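Local coordinates for single-stranded DNA-binding protein (Thermus aquaticus, PDB 2FXQ) that binds single-stranded DNA and probably recruits partner proteins to their sites of action in replication, recombination and repair, at residues A151-G156 with V176-E181; G12-R17 with L32-Q37. All blocks are in the same frame, centred on the assembly; numbering follows the deposited sequence.

Contact 1 (A151-G156 with V176-E181)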
loop_
_atom_site.group_PDB
_atom_site.type_symbol
_atom_site.label_atom_id
_atom_site.label_comp_id
_atom_site.label_asym_id
_atom_site.label_seq_id
_atom_site.Cartn_x
_atom_site.Cartn_y
_atom_site.Cartn_z
ATOM N N ALA A 151 4.750 25.744 3.344
ATOM C CA ALA A 151 6.029 25.160 2.967
ATOM C C ALA A 151 5.843 24.081 1.917
ATOM O O ALA A 151 4.915 23.253 1.987
ATOM C CB ALA A 151 6.775 24.558 4.181
ATOM N N VAL A 152 6.741 24.074 0.943
ATOM C CA VAL A 152 6.663 23.066 -0.115
ATOM C C VAL A 152 8.081 22.814 -0.596
ATOM O O VAL A 152 8.888 23.743 -0.735
ATOM C CB VAL A 152 5.701 23.531 -1.251
ATOM C CG1 VAL A 152 6.109 24.863 -1.839
ATOM C CG2 VAL A 152 5.551 22.450 -2.394
ATOM N N VAL A 153 8.368 21.572 -0.922
ATOM C CA VAL A 153 9.678 21.219 -1.427
ATOM C C VAL A 153 9.567 20.234 -2.602
ATOM O O VAL A 153 8.694 19.367 -2.604
ATOM C CB VAL A 153 10.554 20.610 -0.288
ATOM C CG1 VAL A 153 10.090 19.215 0.111
ATOM C CG2 VAL A 153 12.019 20.613 -0.723
ATOM N N ARG A 154 10.473 20.325 -3.551
ATOM C CA ARG A 154 10.548 19.338 -4.628
ATOM C C ARG A 154 11.799 18.531 -4.376
ATOM O O ARG A 154 12.885 19.085 -4.119
ATOM C CB ARG A 154 10.672 20.077 -5.981
ATOM C CG ARG A 154 10.848 19.166 -7.230
ATOM C CD ARG A 154 10.926 19.928 -8.651
ATOM N NE ARG A 154 11.237 21.361 -8.514
ATOM C CZ ARG A 154 12.452 21.872 -8.242
ATOM N NH1 ARG A 154 13.516 21.082 -8.099
ATOM N NH2 ARG A 154 12.608 23.188 -8.104
ATOM N N LEU A 155 11.704 17.227 -4.464
ATOM C CA LEU A 155 12.873 16.425 -4.147
ATOM C C LEU A 155 13.131 15.614 -5.414
ATOM O O LEU A 155 12.170 15.086 -5.994
ATOM C CB LEU A 155 12.521 15.463 -2.970
ATOM C CG LEU A 155 12.102 16.114 -1.659
ATOM C CD1 LEU A 155 11.572 15.079 -0.530
ATOM C CD2 LEU A 155 13.237 16.941 -1.084
ATOM N N GLY A 156 14.388 15.498 -5.822
ATOM C CA GLY A 156 14.732 14.592 -6.942
ATOM C C GLY A 156 15.289 13.301 -6.396
ATOM O O GLY A 156 16.204 13.321 -5.563
ATOM N N VAL A 176 9.567 14.173 -6.389
ATOM C CA VAL A 176 8.562 14.001 -5.311
ATOM C C VAL A 176 8.294 15.382 -4.728
ATOM O O VAL A 176 9.220 16.187 -4.576
ATOM C CB VAL A 176 9.143 13.060 -4.229
ATOM C CG1 VAL A 176 8.222 12.940 -2.976
ATOM C CG2 VAL A 176 9.317 11.649 -4.819
ATOM N N GLN A 177 7.046 15.670 -4.382
ATOM C CA GLN A 177 6.740 16.977 -3.781
ATOM C C GLN A 177 6.225 16.687 -2.383
ATOM O O GLN A 177 5.491 15.711 -2.165
ATOM C CB GLN A 177 5.651 17.667 -4.640
ATOM C CG GLN A 177 5.372 19.080 -4.213
ATOM C CD GLN A 177 4.430 19.782 -5.186
ATOM O OE1 GLN A 177 4.754 20.857 -5.699
ATOM N NE2 GLN A 177 3.285 19.168 -5.449
ATOM N N ALA A 178 6.605 17.522 -1.422
ATOM C CA ALA A 178 6.119 17.347 -0.071
ATOM C C ALA A 178 5.699 18.715 0.418
ATOM O O ALA A 178 6.220 19.726 -0.062
ATOM C CB ALA A 178 7.217 16.802 0.825
ATOM N N TRP A 179 4.771 18.739 1.360
ATOM C CA TRP A 179 4.122 19.971 1.830
ATOM C C TRP A 179 4.212 20.151 3.331
ATOM O O TRP A 179 4.348 19.169 4.080
ATOM C CB TRP A 179 2.624 19.950 1.491
ATOM C CG TRP A 179 2.398 19.968 0.058
ATOM C CD1 TRP A 179 2.375 18.879 -0.795
ATOM C CD2 TRP A 179 2.159 21.121 -0.757
ATOM N NE1 TRP A 179 2.144 19.304 -2.087
ATOM C CE2 TRP A 179 2.025 20.670 -2.097
ATOM C CE3 TRP A 179 2.047 22.490 -0.501
ATOM C CZ2 TRP A 179 1.767 21.540 -3.162
ATOM C CZ3 TRP A 179 1.798 23.357 -1.563
ATOM C CH2 TRP A 179 1.664 22.873 -2.878
ATOM N N ARG A 180 4.065 21.403 3.787
ATOM C CA ARG A 180 3.894 21.699 5.234
ATOM C C ARG A 180 5.008 21.124 6.093
ATOM O O ARG A 180 6.165 21.263 5.756
ATOM C CB ARG A 180 2.521 21.181 5.705
ATOM C CG ARG A 180 1.378 21.885 4.965
ATOM C CD ARG A 180 -0.027 21.492 5.449
ATOM N NE ARG A 180 -1.026 22.376 4.834
ATOM C CZ ARG A 180 -1.951 22.006 3.968
ATOM N NH1 ARG A 180 -2.040 20.742 3.573
ATOM N NH2 ARG A 180 -2.800 22.908 3.491
ATOM N N GLU A 181 4.669 20.420 7.188
ATOM C CA GLU A 181 5.709 19.876 8.080
ATOM C C GLU A 181 6.683 18.903 7.397
ATOM O O GLU A 181 7.845 18.851 7.742
ATOM C CB GLU A 181 5.017 19.139 9.252
ATOM C CG GLU A 181 5.907 18.603 10.357
ATOM C CD GLU A 181 5.079 18.128 11.560
ATOM O OE1 GLU A 181 5.362 17.021 12.095
ATOM O OE2 GLU A 181 4.130 18.862 11.968
#

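Contact 2 (G12-R17 with L32-Q37)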
loop_
_atom_site.group_PDB
_atom_site.type_symbol
_atom_site.label_atom_id
_atom_site.label_comp_id
_atom_site.label_asym_id
_atom_site.label_seq_id
_atom_site.Cartn_x
_atom_site.Cartn_y
_atom_site.Cartn_z
ATOM N N GLY A 12 -8.660 2.559 -10.119
ATOM C CA GLY A 12 -9.281 3.706 -10.787
ATOM C C GLY A 12 -10.266 3.228 -11.810
ATOM O O GLY A 12 -10.337 2.020 -12.127
ATOM N N THR A 13 -11.009 4.164 -12.382
ATOM C CA THR A 13 -12.008 3.822 -13.365
ATOM C C THR A 13 -11.478 4.193 -14.746
ATOM O O THR A 13 -10.897 5.298 -14.939
ATOM C CB THR A 13 -13.228 4.719 -13.095
ATOM O OG1 THR A 13 -13.717 4.371 -11.806
ATOM C CG2 THR A 13 -14.361 4.428 -14.069
ATOM N N LEU A 14 -11.716 3.313 -15.712
ATOM C CA LEU A 14 -11.304 3.593 -17.087
ATOM C C LEU A 14 -12.141 4.741 -17.720
ATOM O O LEU A 14 -13.405 4.750 -17.699
ATOM C CB LEU A 14 -11.411 2.328 -17.943
ATOM C CG LEU A 14 -10.343 1.235 -17.707
ATOM C CD1 LEU A 14 -10.799 -0.072 -18.369
ATOM C CD2 LEU A 14 -8.947 1.631 -18.339
ATOM N N THR A 15 -11.430 5.712 -18.280
ATOM C CA THR A 15 -12.085 6.850 -18.895
ATOM C C THR A 15 -12.326 6.669 -20.367
ATOM O O THR A 15 -12.943 7.550 -20.955
ATOM C CB THR A 15 -11.296 8.156 -18.735
ATOM O OG1 THR A 15 -9.966 7.942 -19.266
ATOM C CG2 THR A 15 -11.131 8.482 -17.257
ATOM N N ALA A 16 -11.845 5.570 -20.951
ATOM C CA ALA A 16 -12.124 5.204 -22.334
ATOM C C ALA A 16 -11.958 3.725 -22.456
ATOM O O ALA A 16 -11.256 3.100 -21.657
ATOM C CB ALA A 16 -11.165 5.940 -23.334
ATOM N N ARG A 17 -12.563 3.127 -23.479
ATOM C CA ARG A 17 -12.331 1.709 -23.723
ATOM C C ARG A 17 -10.887 1.469 -24.204
ATOM O O ARG A 17 -10.491 2.108 -25.180
ATOM C CB ARG A 17 -13.337 1.228 -24.794
ATOM C CG ARG A 17 -13.403 -0.289 -25.019
ATOM C CD ARG A 17 -14.282 -0.672 -26.244
ATOM N NE ARG A 17 -13.591 -0.390 -27.514
ATOM C CZ ARG A 17 -14.098 0.321 -28.517
ATOM N NH1 ARG A 17 -15.348 0.789 -28.433
ATOM N NH2 ARG A 17 -13.371 0.534 -29.633
ATOM N N LEU A 32 -4.182 2.031 -20.630
ATOM C CA LEU A 32 -5.428 2.331 -19.916
ATOM C C LEU A 32 -5.377 3.744 -19.422
ATOM O O LEU A 32 -4.330 4.169 -18.897
ATOM C CB LEU A 32 -5.515 1.469 -18.659
ATOM C CG LEU A 32 -5.279 -0.048 -18.749
ATOM C CD1 LEU A 32 -5.597 -0.717 -17.483
ATOM C CD2 LEU A 32 -6.059 -0.700 -19.857
ATOM N N ASN A 33 -6.482 4.476 -19.529
ATOM C CA ASN A 33 -6.514 5.783 -18.938
ATOM C C ASN A 33 -7.422 5.677 -17.703
ATOM O O ASN A 33 -8.629 5.370 -17.832
ATOM C CB ASN A 33 -6.983 6.853 -19.942
ATOM C CG ASN A 33 -5.939 7.103 -21.026
ATOM O OD1 ASN A 33 -4.857 7.609 -20.729
ATOM N ND2 ASN A 33 -6.250 6.751 -22.266
ATOM N N LEU A 34 -6.811 5.818 -16.526
ATOM C CA LEU A 34 -7.569 5.652 -15.244
ATOM C C LEU A 34 -7.810 6.973 -14.540
ATOM O O LEU A 34 -7.018 7.927 -14.681
ATOM C CB LEU A 34 -6.871 4.719 -14.240
ATOM C CG LEU A 34 -6.741 3.260 -14.687
ATOM C CD1 LEU A 34 -6.030 2.542 -13.562
ATOM C CD2 LEU A 34 -8.103 2.563 -14.987
ATOM N N ALA A 35 -8.924 7.036 -13.818
ATOM C CA ALA A 35 -9.299 8.224 -13.050
ATOM C C ALA A 35 -9.775 7.854 -11.670
ATOM O O ALA A 35 -10.354 6.777 -11.456
ATOM C CB ALA A 35 -10.366 9.026 -13.757
ATOM N N GLY A 36 -9.551 8.757 -10.729
ATOM C CA GLY A 36 -10.076 8.614 -9.382
ATOM C C GLY A 36 -10.086 10.004 -8.732
ATOM O O GLY A 36 -9.960 11.032 -9.414
ATOM N N GLN A 37 -10.165 10.029 -7.413
ATOM C CA GLN A 37 -10.158 11.300 -6.681
ATOM C C GLN A 37 -9.214 11.193 -5.508
ATOM O O GLN A 37 -9.108 10.131 -4.909
ATOM C CB GLN A 37 -11.580 11.533 -6.088
ATOM C CG GLN A 37 -12.708 11.396 -7.071
ATOM C CD GLN A 37 -12.837 12.643 -7.959
ATOM O OE1 GLN A 37 -12.344 13.729 -7.607
ATOM N NE2 GLN A 37 -13.471 12.486 -9.100
HETATM O O HOH W 1 -12.294 5.671 -9.768
HETATM O O HOH W 2 -7.690 9.026 -17.122
HETATM O O HOH W 3 -8.389 3.595 -21.351
#

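Contact 1 (A151-G156 with V176-E181)
V152 lays its CG2 methyl squarely over the six-membered ring of the W179 indole, 3.7 Å from the ring centroid and 1° off the ring normal, a CH-pi contact. With V152 CG2 anti to the backbone N, the methyl leans toward strand 176-179, where it also meets the amide end of Q177, V152 CG2 to Q177 OE1 being 3.8 Å. This pair belongs to an antiparallel hairpin of the second OB-fold domain, formed by strands 151-160 and 171-179. The hydrogen-bonded pairs are V153 with A178 and L155 with V176; V153 N to A178 O measures 3.0 Å and L155 N to V176 O 2.7 Å. The buried face carries V153, L155, A178 and V176: V153 CG1 rests 3.8 Å from A178 CB, while A183 and A186 of helix 180-186 cover V153 and P141 touches V153 and L155. On the other face V152 on W179 is the tight spot, and farther along it opens to solvent: Q177 runs out extended and R154 bends near its end, both touching R218. At the hairpin's end R180 N donates to A151 O at 2.7 Å, from 36° above the carbonyl plane, as the chain turns with positive phi into the helix; the R180 guanidinium reaches on to T41 O. Apolar chemistry thus fills the face toward the helix, whereas the opposite face carries W179 together with R154 and R218, E220 also touching the ring, consistent with the way SSB OB folds present aromatic and basic groups to single-stranded DNA.

Contact 2 (G12-R17 with L32-Q37)
In the first OB-fold domain, the end of strand 5-14 pairs antiparallel with strand 28-41 through T13 and A35. T13 N gives a nearly straight bond to A35 O, 2.8 Å and 169° at the hydrogen; the return bond from A35 N to T13 O is more bent, at 140°. One residue on, L14 and L34 form a non-hydrogen-bonded pair facing the interior. L14 CD2 is pressed to 3.5 Å from L32 CB, tighter than usual, and touches L34 CD2 at 3.6 Å; L70 and I76 pack against L14. Beyond L14, T15 N bonds N33 O at 2.9 Å, and chi1 of 55° swings OG1 back over N33, 3.2 Å from N33 CB, while CG2 comes 3.6 Å from A35 CB. With an alanine here, the hydroxyl's weak approach to N33 O and its weak tie to water 2 would be lost, and the methyl contact with A35 CB would probably become a gap. Two further waters bridge the segments, water 1 from T13 OG1 to A35 O and water 3 from N33 N to A16 O. The N33 amide oxygen accepts from R55 on strand 47-59, and the buried A16 N finds no partner. Leucines therefore fill the inner side of the pairing, while direct backbone bonds and bridging waters share the polar links on the outer side.

Contacts 1 and 2 lie in the two SSB domains of one chain, on opposite sides of its centre; their centres are 27 Å apart and their nearest atoms about 14 Å, so they do not touch. They are joined through strands: 5-14, which carries residues 12-14 of contact 2, pairs with 129-137, and that strand in turn pairs with 151-160 of contact 1. A second tie runs from R180 of contact 1 to the T41 carbonyl, at the end of the strand that holds L32-Q37. Contact 2 pairs the first long strand of its domain with the next long strand, 28-41, while contact 1 is a later pairing in the other.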